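Local coordinates for RNA-directed RNA polymerase (Infectious pancreatic necrosis virus, PDB 3ZED), which probably copies the viral genome as an RNA-dependent RNA polymerase, adding ribonucleotides to a growing RNA chain, and occurs both free and covalently attached to the genomic RNA, at residues D28-K33 / Q149-I154; G121-T126 / A587-G592; P32-P37 / D115-F120; K129-F134 / N624-T629. All coordinates share one frame; numbering follows the deposited sequence.

Contact 1 (D28-K33 / Q149-I154); sequences DVLIPK and QVREAI
Pro32 and Ile154 mark the closest backbone approach, 6.9 Å between their CA atoms, where the irregular segment 28-33 passes the helical segment 149-154. Their side chains cross at about a right angle, with Pro32 CG 3.7 Å from Ile154 CG2 and the proline CD almost as near to the same methyl. Ile154 presents that methyl because CG2 lies anti to its backbone N. One turn back on the helix, Arg151 stretches out along CB, CG and CD and then bends at chi3 (85°), which brings the guanidinium edge to the loop carbonyls. Here the irregular N-terminal arm of the polymerase lies across helix 143-156, against whose neighbour, helix 125-137, Leu30 and Pro32 also rest. Arg151 NH1 donates to Leu30 O at 3.1 Å in a nearly straight bond (168° at the hydrogen); the oxygen lies in the guanidinium plane, but the donor stands above the carbonyl plane. Val29 O is 2.9 Å from Arg151 NH1, at the guanidinium edge. The aliphatic part of the arginine is used as well: its CD packs at 4.2 Å from Leu30 CD1. Further along, one water donates to both Lys33 O and Ile154 O, bridging loop and helix.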
loop_
_atom_site.group_PDB
_atom_site.type_symbol
_atom_site.label_atom_id
_atom_site.label_comp_id
_atom_site.label_asym_id
_atom_site.label_seq_id
_atom_site.Cartn_x
_atom_site.Cartn_y
_atom_site.Cartn_z
ATOM N N ASP B 28 22.793 -22.310 27.609
ATOM C CA ASP B 28 22.107 -21.052 27.866
ATOM C C ASP B 28 22.986 -19.939 27.275
ATOM O O ASP B 28 22.595 -18.762 27.272
ATOM C CB ASP B 28 21.793 -20.856 29.367
ATOM C CG ASP B 28 22.998 -20.740 30.274
ATOM O OD1 ASP B 28 23.752 -21.737 30.392
ATOM O OD2 ASP B 28 23.159 -19.675 30.912
ATOM N N VAL B 29 24.184 -20.335 26.758
ATOM C CA VAL B 29 25.090 -19.439 26.043
ATOM C C VAL B 29 24.701 -19.468 24.548
ATOM O O VAL B 29 24.643 -18.400 23.920
ATOM C CB VAL B 29 26.587 -19.736 26.285
ATOM C CG1 VAL B 29 27.446 -18.529 25.924
ATOM C CG2 VAL B 29 26.843 -20.152 27.731
ATOM N N LEU B 30 24.376 -20.670 23.993
ATOM C CA LEU B 30 23.919 -20.793 22.604
ATOM C C LEU B 30 22.644 -19.979 22.399
ATOM O O LEU B 30 22.544 -19.210 21.441
ATOM C CB LEU B 30 23.672 -22.270 22.210
ATOM C CG LEU B 30 22.878 -22.510 20.890
ATOM C CD1 LEU B 30 23.722 -22.189 19.655
ATOM C CD2 LEU B 30 22.335 -23.923 20.820
ATOM N N ILE B 31 21.674 -20.143 23.305
ATOM C CA ILE B 31 20.393 -19.452 23.207
ATOM C C ILE B 31 20.511 -18.050 23.799
ATOM O O ILE B 31 20.758 -17.914 24.997
ATOM C CB ILE B 31 19.240 -20.253 23.874
ATOM C CG1 ILE B 31 19.232 -21.763 23.495
ATOM C CG2 ILE B 31 17.885 -19.583 23.668
ATOM C CD1 ILE B 31 19.103 -22.131 21.979
ATOM N N PRO B 32 20.313 -16.992 22.977
ATOM C CA PRO B 32 20.333 -15.625 23.525
ATOM C C PRO B 32 19.167 -15.424 24.500
ATOM O O PRO B 32 18.161 -16.125 24.406
ATOM C CB PRO B 32 20.185 -14.742 22.276
ATOM C CG PRO B 32 20.492 -15.664 21.100
ATOM C CD PRO B 32 19.987 -16.988 21.534
ATOM N N LYS B 33 19.312 -14.517 25.469
ATOM C CA LYS B 33 18.227 -14.274 26.422
ATOM C C LYS B 33 17.071 -13.550 25.729
ATOM O O LYS B 33 17.309 -12.753 24.809
ATOM C CB LYS B 33 18.730 -13.461 27.629
ATOM N N GLN B 149 24.153 -15.874 11.546
ATOM C CA GLN B 149 23.151 -14.886 11.137
ATOM C C GLN B 149 21.827 -15.080 11.867
ATOM O O GLN B 149 21.273 -14.096 12.373
ATOM C CB GLN B 149 22.962 -14.900 9.628
ATOM C CG GLN B 149 24.114 -14.193 8.925
ATOM C CD GLN B 149 24.097 -14.365 7.429
ATOM O OE1 GLN B 149 23.318 -15.149 6.861
ATOM N NE2 GLN B 149 24.999 -13.663 6.762
ATOM N N VAL B 150 21.348 -16.339 11.965
ATOM C CA VAL B 150 20.103 -16.648 12.668
ATOM C C VAL B 150 20.257 -16.308 14.178
ATOM O O VAL B 150 19.372 -15.658 14.740
ATOM C CB VAL B 150 19.647 -18.104 12.455
ATOM C CG1 VAL B 150 18.440 -18.436 13.337
ATOM C CG2 VAL B 150 19.304 -18.352 10.991
ATOM N N ARG B 151 21.388 -16.701 14.797
ATOM C CA ARG B 151 21.638 -16.420 16.211
ATOM C C ARG B 151 21.720 -14.915 16.480
ATOM O O ARG B 151 21.166 -14.464 17.479
ATOM C CB ARG B 151 22.902 -17.114 16.723
ATOM C CG ARG B 151 22.853 -17.330 18.227
ATOM C CD ARG B 151 24.013 -18.141 18.743
ATOM N NE ARG B 151 25.154 -17.270 18.997
ATOM C CZ ARG B 151 25.537 -16.862 20.194
ATOM N NH1 ARG B 151 24.902 -17.282 21.282
ATOM N NH2 ARG B 151 26.575 -16.053 20.321
ATOM N N GLU B 152 22.435 -14.157 15.612
ATOM C CA GLU B 152 22.565 -12.699 15.710
ATOM C C GLU B 152 21.184 -12.019 15.536
ATOM O O GLU B 152 20.884 -11.091 16.277
ATOM C CB GLU B 152 23.588 -12.163 14.686
ATOM C CG GLU B 152 23.710 -10.641 14.615
ATOM C CD GLU B 152 24.467 -9.849 15.678
ATOM O OE1 GLU B 152 24.720 -10.391 16.781
ATOM O OE2 GLU B 152 24.741 -8.652 15.425
ATOM N N ALA B 153 20.332 -12.524 14.611
ATOM C CA ALA B 153 18.974 -11.975 14.423
ATOM C C ALA B 153 18.117 -12.195 15.696
ATOM O O ALA B 153 17.447 -11.269 16.138
ATOM C CB ALA B 153 18.298 -12.596 13.207
ATOM N N ILE B 154 18.208 -13.394 16.321
ATOM C CA ILE B 154 17.487 -13.707 17.558
ATOM C C ILE B 154 17.991 -12.785 18.693
ATOM O O ILE B 154 17.176 -12.279 19.473
ATOM C CB ILE B 154 17.631 -15.223 17.917
ATOM C CG1 ILE B 154 16.813 -16.111 16.930
ATOM C CG2 ILE B 154 17.228 -15.492 19.384
ATOM C CD1 ILE B 154 17.091 -17.591 16.973
HETATM O O HOH W 1 15.903 -13.260 22.215
#

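Contact 2 (G121-T126 / A587-G592)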
loop_
_atom_site.group_PDB
_atom_site.type_symbol
_atom_site.label_atom_id
_atom_site.label_comp_id
_atom_site.label_asym_id
_atom_site.label_seq_id
_atom_site.Cartn_x
_atom_site.Cartn_y
_atom_site.Cartn_z
ATOM N N GLY B 121 5.940 -12.909 19.742
ATOM C CA GLY B 121 7.250 -12.356 19.428
ATOM C C GLY B 121 8.384 -13.238 19.896
ATOM O O GLY B 121 9.536 -12.793 19.955
ATOM N N ALA B 122 8.070 -14.493 20.262
ATOM C CA ALA B 122 9.071 -15.444 20.721
ATOM C C ALA B 122 9.975 -15.878 19.550
ATOM O O ALA B 122 9.464 -16.198 18.488
ATOM C CB ALA B 122 8.406 -16.651 21.362
ATOM N N PRO B 123 11.316 -15.827 19.705
ATOM C CA PRO B 123 12.192 -16.267 18.613
ATOM C C PRO B 123 12.107 -17.778 18.425
ATOM O O PRO B 123 11.812 -18.497 19.393
ATOM C CB PRO B 123 13.593 -15.850 19.095
ATOM C CG PRO B 123 13.492 -15.844 20.559
ATOM C CD PRO B 123 12.095 -15.435 20.894
ATOM N N ASP B 124 12.379 -18.274 17.209
ATOM C CA ASP B 124 12.348 -19.722 16.973
ATOM C C ASP B 124 13.662 -20.376 17.455
ATOM O O ASP B 124 14.561 -20.681 16.670
ATOM C CB ASP B 124 12.050 -20.057 15.501
ATOM C CG ASP B 124 11.634 -21.492 15.284
ATOM O OD1 ASP B 124 11.826 -22.322 16.207
ATOM O OD2 ASP B 124 11.164 -21.800 14.190
ATOM N N ILE B 125 13.727 -20.612 18.769
ATOM C CA ILE B 125 14.821 -21.223 19.525
ATOM C C ILE B 125 14.959 -22.719 19.169
ATOM O O ILE B 125 16.078 -23.255 19.209
ATOM C CB ILE B 125 14.537 -20.980 21.048
ATOM C CG1 ILE B 125 14.767 -19.497 21.416
ATOM C CG2 ILE B 125 15.305 -21.897 21.991
ATOM C CD1 ILE B 125 15.961 -18.779 20.723
ATOM N N THR B 126 13.830 -23.379 18.813
ATOM C CA THR B 126 13.835 -24.789 18.395
ATOM C C THR B 126 14.647 -24.880 17.096
ATOM O O THR B 126 15.539 -25.717 17.015
ATOM C CB THR B 126 12.407 -25.355 18.286
ATOM O OG1 THR B 126 11.718 -25.068 19.502
ATOM C CG2 THR B 126 12.393 -26.863 18.074
ATOM N N ALA B 587 13.082 -16.400 9.700
ATOM C CA ALA B 587 13.455 -17.668 10.341
ATOM C C ALA B 587 13.682 -17.472 11.837
ATOM O O ALA B 587 13.284 -18.330 12.628
ATOM C CB ALA B 587 14.721 -18.246 9.703
ATOM N N ALA B 588 14.320 -16.353 12.230
ATOM C CA ALA B 588 14.614 -16.033 13.632
ATOM C C ALA B 588 13.331 -15.659 14.404
ATOM O O ALA B 588 13.126 -16.148 15.517
ATOM C CB ALA B 588 15.626 -14.894 13.711
ATOM N N TYR B 589 12.483 -14.793 13.814
ATOM C CA TYR B 589 11.251 -14.322 14.430
ATOM C C TYR B 589 10.037 -14.581 13.538
ATOM O O TYR B 589 9.565 -13.657 12.877
ATOM C CB TYR B 589 11.353 -12.831 14.775
ATOM C CG TYR B 589 12.164 -12.604 16.027
ATOM C CD1 TYR B 589 11.583 -12.703 17.285
ATOM C CD2 TYR B 589 13.529 -12.334 15.957
ATOM C CE1 TYR B 589 12.339 -12.534 18.445
ATOM C CE2 TYR B 589 14.292 -12.178 17.104
ATOM C CZ TYR B 589 13.695 -12.283 18.348
ATOM O OH TYR B 589 14.460 -12.138 19.482
ATOM N N PRO B 590 9.493 -15.823 13.533
ATOM C CA PRO B 590 8.302 -16.084 12.696
ATOM C C PRO B 590 7.077 -15.355 13.219
ATOM O O PRO B 590 6.950 -15.157 14.434
ATOM C CB PRO B 590 8.109 -17.606 12.788
ATOM C CG PRO B 590 8.834 -18.029 14.030
ATOM C CD PRO B 590 9.933 -17.034 14.268
ATOM N N LYS B 591 6.203 -14.899 12.303
ATOM C CA LYS B 591 4.913 -14.322 12.696
ATOM C C LYS B 591 4.035 -15.518 13.015
ATOM O O LYS B 591 4.103 -16.529 12.292
ATOM C CB LYS B 591 4.277 -13.458 11.584
ATOM C CG LYS B 591 5.038 -12.210 11.206
ATOM C CD LYS B 591 4.265 -11.383 10.200
ATOM C CE LYS B 591 5.071 -10.186 9.738
ATOM N NZ LYS B 591 4.245 -9.195 8.995
ATOM N N GLY B 592 3.256 -15.432 14.085
ATOM C CA GLY B 592 2.330 -16.498 14.439
ATOM C C GLY B 592 1.003 -16.311 13.727
ATOM O O GLY B 592 0.897 -15.495 12.803
HETATM O O HOH W 2 8.189 -14.243 16.696
HETATM O O HOH W 3 11.121 -20.072 11.973
#
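Pro123 lies alongside the Tyr589 ring, the two side chains pointing the same way. From CB, Tyr589 turns its CG away from its own carbonyl carbon (chi1 -78°), laying the ring against segment 121-126. CD1 comes near Gly121 O and Pro123 CA; CE1 approaches Gly121 O to 3.2 Å at the ring edge, in plane, while Pro123 CB sits over one face, 4.0 Å from the centroid, as a CH-pi contact. CZ meets the same CB, and the phenolic OH, near Pro123 CG, ends in a hydrogen bond to Ile154 O of helix 143-156. The backbones are joined where helix 580-588 runs out: Asp124 N donates to Ala588 O at 2.8 Å (162°), and Pro123 CA approaches that oxygen too. Asp124, centre of an inverse gamma turn, is the N-cap of helix 125-137; its OD1 accepts from Leu127 N and its OD2 is hydrogen-bonded to the hydroxyl of Tyr613. A water donates to both Asp124 OD2 and Ala587 O, and a second one links Ala122 O with Pro590 O. The carbonyls of Ala587 and Ala588, ending helix 580-588, thus find a water and the N-H of Asp124 respectively, linking palm and thumb sequences.

Contact 3 (P32-P37 / D115-F120)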
loop_
_atom_site.group_PDB
_atom_site.type_symbol
_atom_site.label_atom_id
_atom_site.label_comp_id
_atom_site.label_asym_id
_atom_site.label_seq_id
_atom_site.Cartn_x
_atom_site.Cartn_y
_atom_site.Cartn_z
ATOM N N PRO B 32 20.313 -16.992 22.977
ATOM C CA PRO B 32 20.333 -15.625 23.525
ATOM C C PRO B 32 19.167 -15.424 24.500
ATOM O O PRO B 32 18.161 -16.125 24.406
ATOM C CB PRO B 32 20.185 -14.742 22.276
ATOM C CG PRO B 32 20.492 -15.664 21.100
ATOM C CD PRO B 32 19.987 -16.988 21.534
ATOM N N LYS B 33 19.312 -14.517 25.469
ATOM C CA LYS B 33 18.227 -14.274 26.422
ATOM C C LYS B 33 17.071 -13.550 25.729
ATOM O O LYS B 33 17.309 -12.753 24.809
ATOM C CB LYS B 33 18.730 -13.461 27.629
ATOM N N ARG B 34 15.819 -13.849 26.149
ATOM C CA ARG B 34 14.624 -13.164 25.659
ATOM C C ARG B 34 14.768 -11.687 25.911
ATOM O O ARG B 34 15.304 -11.283 26.948
ATOM C CB ARG B 34 13.339 -13.654 26.368
ATOM C CG ARG B 34 12.641 -14.865 25.779
ATOM C CD ARG B 34 12.229 -14.722 24.325
ATOM N NE ARG B 34 11.178 -13.734 24.055
ATOM C CZ ARG B 34 9.872 -13.990 24.082
ATOM N NH1 ARG B 34 9.429 -15.185 24.447
ATOM N NH2 ARG B 34 9.000 -13.044 23.763
ATOM N N PHE B 35 14.305 -10.883 24.968
ATOM C CA PHE B 35 14.352 -9.449 25.112
ATOM C C PHE B 35 13.184 -9.020 25.968
ATOM O O PHE B 35 12.048 -9.442 25.719
ATOM C CB PHE B 35 14.322 -8.773 23.727
ATOM C CG PHE B 35 14.131 -7.276 23.744
ATOM C CD1 PHE B 35 15.064 -6.441 24.367
ATOM C CD2 PHE B 35 13.041 -6.696 23.113
ATOM C CE1 PHE B 35 14.896 -5.054 24.356
ATOM C CE2 PHE B 35 12.874 -5.307 23.095
ATOM C CZ PHE B 35 13.799 -4.495 23.712
ATOM N N ARG B 36 13.474 -8.222 27.007
ATOM C CA ARG B 36 12.459 -7.647 27.880
ATOM C C ARG B 36 12.476 -6.146 27.648
ATOM O O ARG B 36 13.425 -5.484 28.087
ATOM C CB ARG B 36 12.689 -8.007 29.360
ATOM C CG ARG B 36 11.581 -7.497 30.301
ATOM C CD ARG B 36 11.628 -8.113 31.696
ATOM N NE ARG B 36 11.234 -9.530 31.764
ATOM C CZ ARG B 36 9.990 -9.986 31.916
ATOM N NH1 ARG B 36 8.967 -9.145 31.971
ATOM N NH2 ARG B 36 9.760 -11.289 31.984
ATOM N N PRO B 37 11.479 -5.592 26.921
ATOM C CA PRO B 37 11.473 -4.137 26.694
ATOM C C PRO B 37 11.514 -3.365 28.017
ATOM O O PRO B 37 10.970 -3.830 29.010
ATOM C CB PRO B 37 10.160 -3.897 25.939
ATOM C CG PRO B 37 9.837 -5.217 25.314
ATOM C CD PRO B 37 10.293 -6.236 26.310
ATOM N N ASP B 115 6.184 -5.994 31.273
ATOM C CA ASP B 115 5.435 -6.896 32.135
ATOM C C ASP B 115 4.861 -8.135 31.427
ATOM O O ASP B 115 4.290 -9.000 32.095
ATOM C CB ASP B 115 4.310 -6.116 32.822
ATOM C CG ASP B 115 4.818 -5.008 33.729
ATOM O OD1 ASP B 115 5.640 -5.304 34.628
ATOM O OD2 ASP B 115 4.407 -3.849 33.532
ATOM N N GLU B 116 5.042 -8.254 30.109
ATOM C CA GLU B 116 4.529 -9.407 29.364
ATOM C C GLU B 116 5.492 -9.815 28.242
ATOM O O GLU B 116 5.501 -9.210 27.166
ATOM C CB GLU B 116 3.120 -9.112 28.816
ATOM C CG GLU B 116 2.367 -10.339 28.327
ATOM C CD GLU B 116 1.019 -10.043 27.690
ATOM O OE1 GLU B 116 0.238 -9.253 28.269
ATOM O OE2 GLU B 116 0.730 -10.628 26.622
ATOM N N VAL B 117 6.326 -10.828 28.536
ATOM C CA VAL B 117 7.291 -11.442 27.616
ATOM C C VAL B 117 6.852 -12.910 27.475
ATOM O O VAL B 117 7.259 -13.756 28.282
ATOM C CB VAL B 117 8.775 -11.282 28.074
ATOM C CG1 VAL B 117 9.751 -11.834 27.030
ATOM C CG2 VAL B 117 9.110 -9.832 28.399
ATOM N N GLY B 118 5.959 -13.163 26.514
ATOM C CA GLY B 118 5.388 -14.485 26.266
ATOM C C GLY B 118 5.660 -15.097 24.903
ATOM O O GLY B 118 6.727 -14.887 24.312
ATOM N N THR B 119 4.686 -15.889 24.408
ATOM C CA THR B 119 4.749 -16.612 23.124
ATOM C C THR B 119 4.702 -15.654 21.938
ATOM O O THR B 119 5.252 -15.975 20.884
ATOM C CB THR B 119 3.632 -17.658 23.013
ATOM O OG1 THR B 119 2.365 -17.015 23.164
ATOM C CG2 THR B 119 3.781 -18.786 24.015
ATOM N N PHE B 120 4.028 -14.505 22.088
ATOM C CA PHE B 120 3.977 -13.498 21.040
ATOM C C PHE B 120 5.348 -12.824 20.939
ATOM O O PHE B 120 5.851 -12.280 21.933
ATOM C CB PHE B 120 2.860 -12.462 21.286
ATOM C CG PHE B 120 2.795 -11.399 20.212
ATOM C CD1 PHE B 120 2.155 -11.648 18.999
ATOM C CD2 PHE B 120 3.405 -10.164 20.396
ATOM C CE1 PHE B 120 2.115 -10.674 17.995
ATOM C CE2 PHE B 120 3.363 -9.185 19.393
ATOM C CZ PHE B 120 2.721 -9.447 18.197
#
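Val117 is sandwiched between two guanidinium groups, its CG1 over a face of Arg34 and its CG2 over a face of Arg36. The arrangement joins two irregular segments at the surface of the polymerase: the N-terminal arm leading to helix 45-54 and the loop that precedes helix 125-137. CG1 stands 3.5 Å above the Arg34 plane, offset toward the rim, and also touches Phe35 O at 3.6 Å. By contrast, CG2 is centred above the Arg36 plane, with Arg36 CZ 3.6 Å away. With CG1 anti to the valine N (chi1 -175°), the branched side chain directs one methyl to each arginine. Arg36 runs extended to CD and bends at chi3, passing the valine at a slant; its NH1 is hydrogen-bonded to His114 O, just before segment 115-120, which helps to fix the guanidinium over the methyl. Asp115 carries an opposite charge nearby, but its carboxylate does not touch Arg36. Arg34 is folded more strongly, bent at both chi2 and chi3, and runs antiparallel to the valine side chain as it passes it, with its CD packed on the Pro123 ring. This fold turns the end of its guanidinium to a single acceptor: NH1 at 2.7 Å and NH2 at 3.0 Å both donate to Gly118 O, which lies only 1° out of the guanidinium plane.

Contact 4 (K129-F134 / N624-T629)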
loop_
_atom_site.group_PDB
_atom_site.type_symbol
_atom_site.label_atom_id
_atom_site.label_comp_id
_atom_site.label_asym_id
_atom_site.label_seq_id
_atom_site.Cartn_x
_atom_site.Cartn_y
_atom_site.Cartn_z
ATOM N N LYS B 129 18.435 -24.443 17.738
ATOM C CA LYS B 129 18.995 -25.696 18.265
ATOM C C LYS B 129 19.250 -26.678 17.113
ATOM O O LYS B 129 20.342 -27.239 17.011
ATOM C CB LYS B 129 18.065 -26.323 19.322
ATOM C CG LYS B 129 18.086 -25.617 20.675
ATOM C CD LYS B 129 16.831 -25.901 21.488
ATOM C CE LYS B 129 16.887 -25.227 22.836
ATOM N NZ LYS B 129 15.539 -25.082 23.438
ATOM N N GLN B 130 18.273 -26.823 16.212
ATOM C CA GLN B 130 18.347 -27.712 15.052
ATOM C C GLN B 130 19.474 -27.297 14.089
ATOM O O GLN B 130 20.259 -28.144 13.670
ATOM C CB GLN B 130 16.998 -27.762 14.325
ATOM C CG GLN B 130 15.892 -28.448 15.130
ATOM C CD GLN B 130 16.189 -29.890 15.465
ATOM O OE1 GLN B 130 16.708 -30.655 14.655
ATOM N NE2 GLN B 130 15.863 -30.291 16.673
ATOM N N LEU B 131 19.601 -25.993 13.808
ATOM C CA LEU B 131 20.668 -25.460 12.956
ATOM C C LEU B 131 22.036 -25.815 13.527
ATOM O O LEU B 131 22.917 -26.248 12.770
ATOM C CB LEU B 131 20.539 -23.935 12.797
ATOM C CG LEU B 131 19.361 -23.411 11.982
ATOM C CD1 LEU B 131 19.169 -21.942 12.242
ATOM C CD2 LEU B 131 19.539 -23.667 10.462
ATOM N N THR B 132 22.219 -25.657 14.862
ATOM C CA THR B 132 23.482 -25.985 15.545
ATOM C C THR B 132 23.793 -27.494 15.433
ATOM O O THR B 132 24.948 -27.861 15.161
ATOM C CB THR B 132 23.440 -25.561 17.020
ATOM O OG1 THR B 132 23.041 -24.204 17.095
ATOM C CG2 THR B 132 24.782 -25.754 17.722
ATOM N N PHE B 133 22.779 -28.354 15.647
ATOM C CA PHE B 133 22.987 -29.800 15.536
ATOM C C PHE B 133 23.399 -30.186 14.126
ATOM O O PHE B 133 24.314 -30.986 13.966
ATOM C CB PHE B 133 21.746 -30.624 15.940
ATOM C CG PHE B 133 21.916 -32.112 15.637
ATOM C CD1 PHE B 133 22.928 -32.856 16.245
ATOM C CD2 PHE B 133 21.100 -32.748 14.703
ATOM C CE1 PHE B 133 23.092 -34.215 15.954
ATOM C CE2 PHE B 133 21.246 -34.111 14.436
ATOM C CZ PHE B 133 22.223 -34.839 15.084
ATOM N N PHE B 134 22.747 -29.620 13.107
ATOM C CA PHE B 134 23.091 -30.006 11.752
ATOM C C PHE B 134 24.441 -29.409 11.336
ATOM O O PHE B 134 25.121 -30.028 10.514
ATOM C CB PHE B 134 21.951 -29.686 10.770
ATOM C CG PHE B 134 20.800 -30.670 10.897
ATOM C CD1 PHE B 134 20.988 -32.033 10.646
ATOM C CD2 PHE B 134 19.525 -30.235 11.254
ATOM C CE1 PHE B 134 19.917 -32.940 10.750
ATOM C CE2 PHE B 134 18.460 -31.143 11.370
ATOM C CZ PHE B 134 18.661 -32.492 11.116
ATOM N N ASN B 624 19.321 -22.813 0.878
ATOM C CA ASN B 624 20.290 -22.627 1.967
ATOM C C ASN B 624 20.466 -24.017 2.600
ATOM O O ASN B 624 19.518 -24.491 3.237
ATOM C CB ASN B 624 19.817 -21.573 2.959
ATOM C CG ASN B 624 20.818 -21.272 4.037
ATOM O OD1 ASN B 624 21.267 -22.142 4.787
ATOM N ND2 ASN B 624 21.148 -20.015 4.178
ATOM N N PRO B 625 21.615 -24.723 2.411
ATOM C CA PRO B 625 21.677 -26.118 2.846
ATOM C C PRO B 625 21.491 -26.331 4.338
ATOM O O PRO B 625 20.775 -27.260 4.705
ATOM C CB PRO B 625 23.035 -26.620 2.331
ATOM C CG PRO B 625 23.830 -25.375 2.075
ATOM C CD PRO B 625 22.816 -24.357 1.631
ATOM N N LEU B 626 22.073 -25.494 5.184
ATOM C CA LEU B 626 21.855 -25.669 6.616
ATOM C C LEU B 626 20.399 -25.389 6.990
ATOM O O LEU B 626 19.784 -26.172 7.714
ATOM C CB LEU B 626 22.796 -24.791 7.450
ATOM C CG LEU B 626 22.900 -25.171 8.945
ATOM C CD1 LEU B 626 23.647 -26.484 9.136
ATOM C CD2 LEU B 626 23.522 -24.035 9.764
ATOM N N LEU B 627 19.852 -24.293 6.493
ATOM C CA LEU B 627 18.485 -23.895 6.795
ATOM C C LEU B 627 17.479 -24.938 6.297
ATOM O O LEU B 627 16.559 -25.275 7.042
ATOM C CB LEU B 627 18.163 -22.491 6.213
ATOM C CG LEU B 627 16.760 -21.920 6.474
ATOM C CD1 LEU B 627 16.465 -21.816 7.979
ATOM C CD2 LEU B 627 16.599 -20.558 5.805
ATOM N N GLU B 628 17.674 -25.441 5.060
ATOM C CA GLU B 628 16.820 -26.433 4.437
ATOM C C GLU B 628 16.907 -27.779 5.194
ATOM O O GLU B 628 15.875 -28.388 5.408
ATOM C CB GLU B 628 17.181 -26.591 2.935
ATOM C CG GLU B 628 16.565 -27.789 2.220
ATOM C CD GLU B 628 15.058 -27.962 2.283
ATOM O OE1 GLU B 628 14.333 -26.955 2.432
ATOM O OE2 GLU B 628 14.600 -29.108 2.101
ATOM N N THR B 629 18.108 -28.218 5.625
ATOM C CA THR B 629 18.249 -29.473 6.368
ATOM C C THR B 629 17.484 -29.384 7.702
ATOM O O THR B 629 16.696 -30.293 7.995
ATOM C CB THR B 629 19.730 -29.836 6.587
ATOM O OG1 THR B 629 20.451 -29.630 5.365
ATOM C CG2 THR B 629 19.912 -31.274 7.048
#
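Leu131 and Leu626 meet through different first torsions: Leu131 CG is anti to its carbonyl carbon (chi1 -69°), whereas Leu626 CG is anti to its own N (chi1 -165°). Leu131 CD2 is thereby brought to 4.0 Å from Leu626 CG and reaches on to the backbone of the other helix, 3.8 Å from Leu627 CA. Leu626 answers with CD1, which fits between Leu131 O (3.7 Å) and the main chain and CB of Phe134. One turn on, Thr629 sets its methyl, anti to the backbone N, over the Phe134 ring, CG2 lying 4.0 Å from the centroid in a CH-pi contact; Phe133 CD2 is over the opposite face of that ring. No hydrogen bond crosses the interface. The axes of segments 129-134 and 625-629 approach to 9.2 Å, with their N-to-C directions 118° apart. At the start of its helix, Asn624 is the N-cap, OD1 accepting from Leu627 N at 3.1 Å. The pair joins helix 125-137, in palm sequence, to helix 625-645, in thumb sequence; helix 143-156 completes the apolar cluster, with Leu147 packed on both Leu131 and Leu626, and the ring of His633 meets Phe134 edge-to-face.

All four contacts lie on the same side of the chain's centre. Contacts 2 and 4 are buried and join palm and thumb sequences through two parts of helix 125-137: its capped start, where one backbone bond, two waters and a proline-tyrosine contact join the segments, and its middle, where apolar groups pack with no hydrogen bond across. Contacts 1 and 3 are surface contacts made by the N-terminal arm, sharing Pro32 and Lys33, and both rely on arginines reaching main-chain carbonyls; the arginine comes from the helix in contact 1 and from the arm in contact 3. Tyr589 ties contact 2 to contact 1 through Ile154 O, Arg34 packs on Pro123 between contacts 3 and 2, and Leu30 touches Thr132 between contacts 1 and 4.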